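Local coordinates for protein tail component (Lactobacillus phage J-1, PDB 5LY8) that probably binds cell-surface sugars of its Lactobacillus casei host through this second carbohydrate-binding module of the phage's evolved distal tail protein, which also holds magnesium, at residues Tyr18-Asn23 against Thr27-Asn32; Pro63-Thr68 against Asn74-Ser79. One frame throughout, in Å; residues are numbered along the deposited sequence.

Contact 1 of 2, residues Tyr18-Asn23 against Thr27-Asn32; sequences YHLDFN and TGVTLN. With MG (magnesium ion), chain C.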
loop_
_atom_site.group_PDB
_atom_site.type_symbol
_atom_site.label_atom_id
_atom_site.label_comp_id
_atom_site.label_asym_id
_atom_site.label_seq_id
_atom_site.Cartn_x
_atom_site.Cartn_y
_atom_site.Cartn_z
ATOM N N TYR A 18 4.363 2.298 -14.710
ATOM C CA TYR A 18 5.413 1.321 -14.452
ATOM C C TYR A 18 4.706 0.027 -14.176
ATOM O O TYR A 18 3.518 0.023 -13.846
ATOM C CB TYR A 18 6.312 1.716 -13.239
ATOM C CG TYR A 18 5.646 1.460 -11.901
ATOM C CD1 TYR A 18 4.813 2.413 -11.323
ATOM C CD2 TYR A 18 5.781 0.234 -11.256
ATOM C CE1 TYR A 18 4.124 2.150 -10.141
ATOM C CE2 TYR A 18 5.095 -0.036 -10.074
ATOM C CZ TYR A 18 4.245 0.909 -9.544
ATOM O OH TYR A 18 3.538 0.644 -8.401
ATOM N N HIS A 19 5.462 -1.063 -14.258
ATOM C CA HIS A 19 4.970 -2.375 -13.914
ATOM C C HIS A 19 6.131 -3.187 -13.383
ATOM O O HIS A 19 7.157 -3.344 -14.066
ATOM C CB HIS A 19 4.313 -3.067 -15.127
ATOM C CG HIS A 19 3.923 -4.486 -14.852
ATOM N ND1 HIS A 19 4.042 -5.459 -15.817
ATOM C CD2 HIS A 19 3.478 -5.061 -13.709
ATOM C CE1 HIS A 19 3.644 -6.585 -15.255
ATOM N NE2 HIS A 19 3.293 -6.399 -13.987
ATOM N N LEU A 20 6.004 -3.658 -12.146
ATOM C CA LEU A 20 6.974 -4.581 -11.556
ATOM C C LEU A 20 6.359 -5.966 -11.517
ATOM O O LEU A 20 5.319 -6.146 -10.893
ATOM C CB LEU A 20 7.390 -4.185 -10.125
ATOM C CG LEU A 20 7.972 -2.769 -9.993
ATOM C CD1 LEU A 20 8.281 -2.440 -8.547
ATOM C CD2 LEU A 20 9.233 -2.575 -10.845
ATOM N N ASP A 21 6.969 -6.929 -12.195
ATOM C CA ASP A 21 6.535 -8.326 -12.101
ATOM C C ASP A 21 7.473 -9.152 -11.225
ATOM O O ASP A 21 7.182 -10.318 -10.950
ATOM C CB ASP A 21 6.379 -8.984 -13.475
ATOM C CG ASP A 21 7.598 -8.989 -14.360
ATOM O OD1 ASP A 21 8.742 -8.921 -13.827
ATOM O OD2 ASP A 21 7.416 -9.015 -15.602
ATOM N N PHE A 22 8.604 -8.580 -10.811
ATOM C CA PHE A 22 9.584 -9.200 -9.913
ATOM C C PHE A 22 10.301 -10.395 -10.528
ATOM O O PHE A 22 10.986 -11.098 -9.786
ATOM C CB PHE A 22 8.992 -9.546 -8.528
ATOM C CG PHE A 22 8.434 -8.310 -7.872
ATOM C CD1 PHE A 22 7.078 -8.180 -7.643
ATOM C CD2 PHE A 22 9.267 -7.254 -7.519
ATOM C CE1 PHE A 22 6.564 -7.030 -7.037
ATOM C CE2 PHE A 22 8.751 -6.109 -6.906
ATOM C CZ PHE A 22 7.402 -5.985 -6.722
ATOM N N ASN A 23 10.207 -10.592 -11.851
ATOM C CA ASN A 23 10.955 -11.691 -12.511
ATOM C C ASN A 23 12.472 -11.418 -12.455
ATOM O O ASN A 23 13.280 -12.304 -12.433
ATOM C CB ASN A 23 10.470 -11.902 -13.943
ATOM C CG ASN A 23 9.109 -12.553 -14.008
ATOM O OD1 ASN A 23 8.659 -13.159 -13.089
ATOM N ND2 ASN A 23 8.475 -12.429 -15.125
ATOM N N THR A 27 13.786 -2.119 -11.531
ATOM C CA THR A 27 14.521 -0.935 -11.956
ATOM C C THR A 27 13.559 0.250 -11.864
ATOM O O THR A 27 12.353 0.077 -11.755
ATOM C CB THR A 27 15.073 -1.095 -13.388
ATOM O OG1 THR A 27 13.976 -1.220 -14.292
ATOM C CG2 THR A 27 16.024 -2.279 -13.532
ATOM N N GLY A 28 14.124 1.455 -11.887
ATOM C CA GLY A 28 13.364 2.696 -11.824
ATOM C C GLY A 28 12.686 2.882 -10.491
ATOM O O GLY A 28 11.607 3.490 -10.419
ATOM N N VAL A 29 13.313 2.355 -9.432
ATOM C CA VAL A 29 12.792 2.435 -8.069
ATOM C C VAL A 29 13.909 2.773 -7.101
ATOM O O VAL A 29 15.103 2.602 -7.422
ATOM C CB VAL A 29 12.091 1.127 -7.612
ATOM C CG1 VAL A 29 10.860 0.830 -8.442
ATOM C CG2 VAL A 29 13.047 -0.067 -7.569
ATOM N N THR A 30 13.532 3.216 -5.887
ATOM C CA THR A 30 14.493 3.463 -4.831
ATOM C C THR A 30 14.103 2.682 -3.597
ATOM O O THR A 30 12.911 2.521 -3.294
ATOM C CB THR A 30 14.710 4.942 -4.584
ATOM O OG1 THR A 30 13.467 5.530 -4.282
ATOM C CG2 THR A 30 15.353 5.649 -5.772
ATOM N N LEU A 31 15.102 2.199 -2.887
ATOM C CA LEU A 31 14.924 1.376 -1.715
ATOM C C LEU A 31 15.058 2.152 -0.449
ATOM O O LEU A 31 15.963 2.973 -0.309
ATOM C CB LEU A 31 15.970 0.248 -1.734
ATOM C CG LEU A 31 15.913 -0.673 -2.965
ATOM C CD1 LEU A 31 17.203 -1.504 -3.111
ATOM C CD2 LEU A 31 14.642 -1.529 -2.956
ATOM N N ASN A 32 14.151 1.899 0.506
ATOM C CA ASN A 32 14.257 2.438 1.851
ATOM C C ASN A 32 14.410 3.962 1.942
ATOM O O ASN A 32 15.099 4.459 2.846
ATOM C CB ASN A 32 15.387 1.705 2.599
ATOM C CG ASN A 32 15.071 0.241 2.697
ATOM O OD1 ASN A 32 13.917 -0.129 2.950
ATOM N ND2 ASN A 32 16.072 -0.610 2.581
HETATM MG MG MG C . 5.223 -11.521 -10.430
HETATM O O HOH W 1 5.987 -12.818 -12.412
HETATM O O HOH W 2 3.846 -13.533 -10.392
HETATM O O HOH W 3 3.555 -10.636 -11.959
#

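Contact 2 of 2, residues Pro63-Thr68 against Asn74-Ser79; sequences PSTERT and NGPSMS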
loop_
_atom_site.group_PDB
_atom_site.type_symbol
_atom_site.label_atom_id
_atom_site.label_comp_id
_atom_site.label_asym_id
_atom_site.label_seq_id
_atom_site.Cartn_x
_atom_site.Cartn_y
_atom_site.Cartn_z
ATOM N N PRO A 63 9.743 -9.518 1.322
ATOM C CA PRO A 63 10.400 -8.545 2.197
ATOM C C PRO A 63 11.073 -9.245 3.380
ATOM O O PRO A 63 10.542 -10.228 3.906
ATOM C CB PRO A 63 9.267 -7.628 2.655
ATOM C CG PRO A 63 8.019 -8.310 2.337
ATOM C CD PRO A 63 8.275 -9.397 1.324
ATOM N N SER A 64 12.281 -8.801 3.748
ATOM C CA SER A 64 13.003 -9.336 4.910
ATOM C C SER A 64 13.012 -8.458 6.156
ATOM O O SER A 64 13.380 -7.278 6.063
ATOM C CB SER A 64 14.459 -9.538 4.556
ATOM O OG SER A 64 15.117 -10.212 5.621
ATOM N N THR A 65 12.700 -9.042 7.335
ATOM C CA THR A 65 12.746 -8.348 8.627
ATOM C C THR A 65 13.507 -9.237 9.614
ATOM O O THR A 65 13.689 -10.441 9.373
ATOM C CB THR A 65 11.334 -8.057 9.196
ATOM O OG1 THR A 65 10.581 -9.271 9.244
ATOM C CG2 THR A 65 10.575 -6.986 8.402
ATOM N N GLU A 66 13.975 -8.649 10.711
ATOM C CA GLU A 66 14.604 -9.400 11.788
ATOM C C GLU A 66 13.880 -9.136 13.052
ATOM O O GLU A 66 13.281 -8.056 13.224
ATOM C CB GLU A 66 16.104 -9.124 11.994
ATOM C CG GLU A 66 16.688 -7.866 11.382
ATOM C CD GLU A 66 18.161 -8.038 11.060
ATOM O OE1 GLU A 66 18.811 -8.939 11.644
ATOM O OE2 GLU A 66 18.654 -7.310 10.169
ATOM N N ARG A 67 13.920 -10.110 13.973
ATOM C CA ARG A 67 13.287 -9.967 15.267
ATOM C C ARG A 67 14.303 -9.313 16.191
ATOM O O ARG A 67 15.092 -9.987 16.852
ATOM C CB ARG A 67 12.829 -11.323 15.814
ATOM C CG ARG A 67 11.675 -11.930 15.040
ATOM C CD ARG A 67 11.296 -13.274 15.592
ATOM N NE ARG A 67 10.692 -13.163 16.915
ATOM C CZ ARG A 67 10.293 -14.191 17.655
ATOM N NH1 ARG A 67 10.433 -15.430 17.211
ATOM N NH2 ARG A 67 9.751 -13.987 18.850
ATOM N N THR A 68 14.270 -7.987 16.255
ATOM C CA THR A 68 15.117 -7.005 16.986
ATOM C C THR A 68 14.286 -6.119 17.900
ATOM O O THR A 68 13.404 -5.443 17.425
ATOM C CB THR A 68 15.899 -6.092 16.067
ATOM O OG1 THR A 68 16.740 -6.867 15.234
ATOM C CG2 THR A 68 16.772 -5.176 16.835
ATOM N N ASN A 74 9.628 -1.604 11.603
ATOM C CA ASN A 74 10.793 -1.582 10.718
ATOM C C ASN A 74 10.675 -2.659 9.646
ATOM O O ASN A 74 10.386 -3.816 9.961
ATOM C CB ASN A 74 12.075 -1.807 11.542
ATOM C CG ASN A 74 13.357 -1.688 10.759
ATOM O OD1 ASN A 74 13.369 -1.353 9.567
ATOM N ND2 ASN A 74 14.477 -1.862 11.465
ATOM N N GLY A 75 10.837 -2.279 8.381
ATOM C CA GLY A 75 10.903 -3.251 7.303
ATOM C C GLY A 75 11.255 -2.541 6.022
ATOM O O GLY A 75 11.367 -1.309 6.002
ATOM N N PRO A 76 11.416 -3.305 4.952
ATOM C CA PRO A 76 11.844 -2.715 3.680
ATOM C C PRO A 76 10.769 -1.931 2.965
ATOM O O PRO A 76 9.583 -2.239 3.099
ATOM C CB PRO A 76 12.267 -3.933 2.849
ATOM C CG PRO A 76 11.451 -5.032 3.383
ATOM C CD PRO A 76 11.329 -4.776 4.871
ATOM N N SER A 77 11.197 -0.931 2.206
ATOM C CA SER A 77 10.308 -0.192 1.338
ATOM C C SER A 77 10.888 -0.048 -0.041
ATOM O O SER A 77 12.125 -0.102 -0.236
ATOM C CB SER A 77 9.961 1.178 1.905
ATOM O OG SER A 77 11.025 2.081 1.654
ATOM N N MET A 78 9.996 0.192 -0.997
ATOM C CA MET A 78 10.339 0.438 -2.389
ATOM C C MET A 78 9.476 1.596 -2.848
ATOM O O MET A 78 8.286 1.656 -2.506
ATOM C CB MET A 78 10.089 -0.815 -3.220
ATOM C CG MET A 78 10.590 -0.696 -4.650
ATOM S SD MET A 78 10.451 -2.233 -5.573
ATOM C CE MET A 78 11.692 -3.211 -4.729
ATOM N N SER A 79 10.075 2.525 -3.614
ATOM C CA SER A 79 9.372 3.721 -4.067
ATOM C C SER A 79 9.704 4.032 -5.498
ATOM O O SER A 79 10.778 3.685 -5.972
ATOM C CB SER A 79 9.791 4.928 -3.223
ATOM O OG SER A 79 9.437 4.742 -1.865
HETATM O O HOH W 4 11.795 -5.580 11.554
#

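Contact 1 of 2, residues Tyr18-Asn23 against Thr27-Asn32
L20 and V29 touch methyl to methyl, CD1 of L20 lying 4.2 Å from CG1 of V29, with the two side chains set at a slant to one another. The two leucine methyls reach separate points of the 27-29 loop, CD1 the valine and CD2 the T27 carbonyl O, at 4.2 Å. L20 sets off beside its backbone N with CG opposite the carbonyl carbon (chi1 -57°), and the extended chi2 of 177° carries CD1 onward; this brings the branch ends closer than the CB direction alone would suggest. V29 points CB toward segment 18-23. The F22 ring has L20 CB over one face, 3.8 Å above its plane and displaced toward the rim. D21 binds magnesium through its carbonyl O at 2.4 Å, joined by G59 O, Q227 O and three waters, one of which donates to N23 OD1 at 2.8 Å. Its carboxylate forms an Asx turn: OD1 accepts from N23 N at 3.0 Å, nearly straight (167°) but from above the carboxylate plane. With no hydrogen bond crossing and only 91 Å² buried, the pairing is thin and apolar, sharing M78 and W209 as neighbours, while the metal is held through the backbone O of D21.

Contact 2 of 2, residues Pro63-Thr68 against Asn74-Ser79
P63 and P76 press ring against ring where the loop after strand 60-63 runs beside strand 73-81, in a beta-rich module of the concanavalin-like clan. The apolar part rests on this proline pair: CB of P63 meets CG of P76 at 3.5 Å, tighter than ordinary carbon packing, and P63 CA lies 3.9 Å from the same CG. Both prolines direct CB toward the opposite segment, and F54 of strand 54-57 packs on both, making the pair part of a larger hydrophobic patch; F213 adds to it from the P63 side.

Contacts between carbon and carbonyl oxygen come next. The S64 carbonyl O sits 3.4 Å from CD of P76, and the N74 carbonyl O lies 3.5 Å from CG2 of T65. The threonine methyl stands opposite its own carbonyl carbon while OG1 lies between the backbone N and the carbonyl carbon (chi1 54°), which turns the methyl rather than the hydroxyl to the strand. The same methyl lies 3.9 Å from G75 CA; a CB there would be tight against it and would clash with P76 CD.

Direct hydrogen bonds between the segments are missing, and the loop meets the strand by van der Waals contact. Backbone hydrogen bonds instead run to residues outside the two segments: S64 with P53, N74 with G215, and G75 with V49 and S51. A water is a possible bridge at most, lying 2.8 Å from N74 O and only weakly near E66 O, at 3.3 Å.

Overall arrangement
Contact 1 closes before contact 2 opens along the chain, and their centres lie about 16 Å apart, each about 14 Å from the centre of the chain. They join directly: strands 30-31 and 73-81 are antiparallel neighbours in the mixed sheet, where T30 N probably bonds S79 O at 2.8 Å and N32 OD1 probably bonds S77 N at 2.9 Å. Segment 18-23 instead carries the end of strand 11-20, an outer strand of the six-stranded antiparallel sheet, and the turn after it, so contact 1 links the two sheets. Contact 2 packs the loop after strand 60-63 against strand 73-81. Contact 1 sits beside the magnesium-bound turn; contact 2 is packing within the same carbohydrate-binding module.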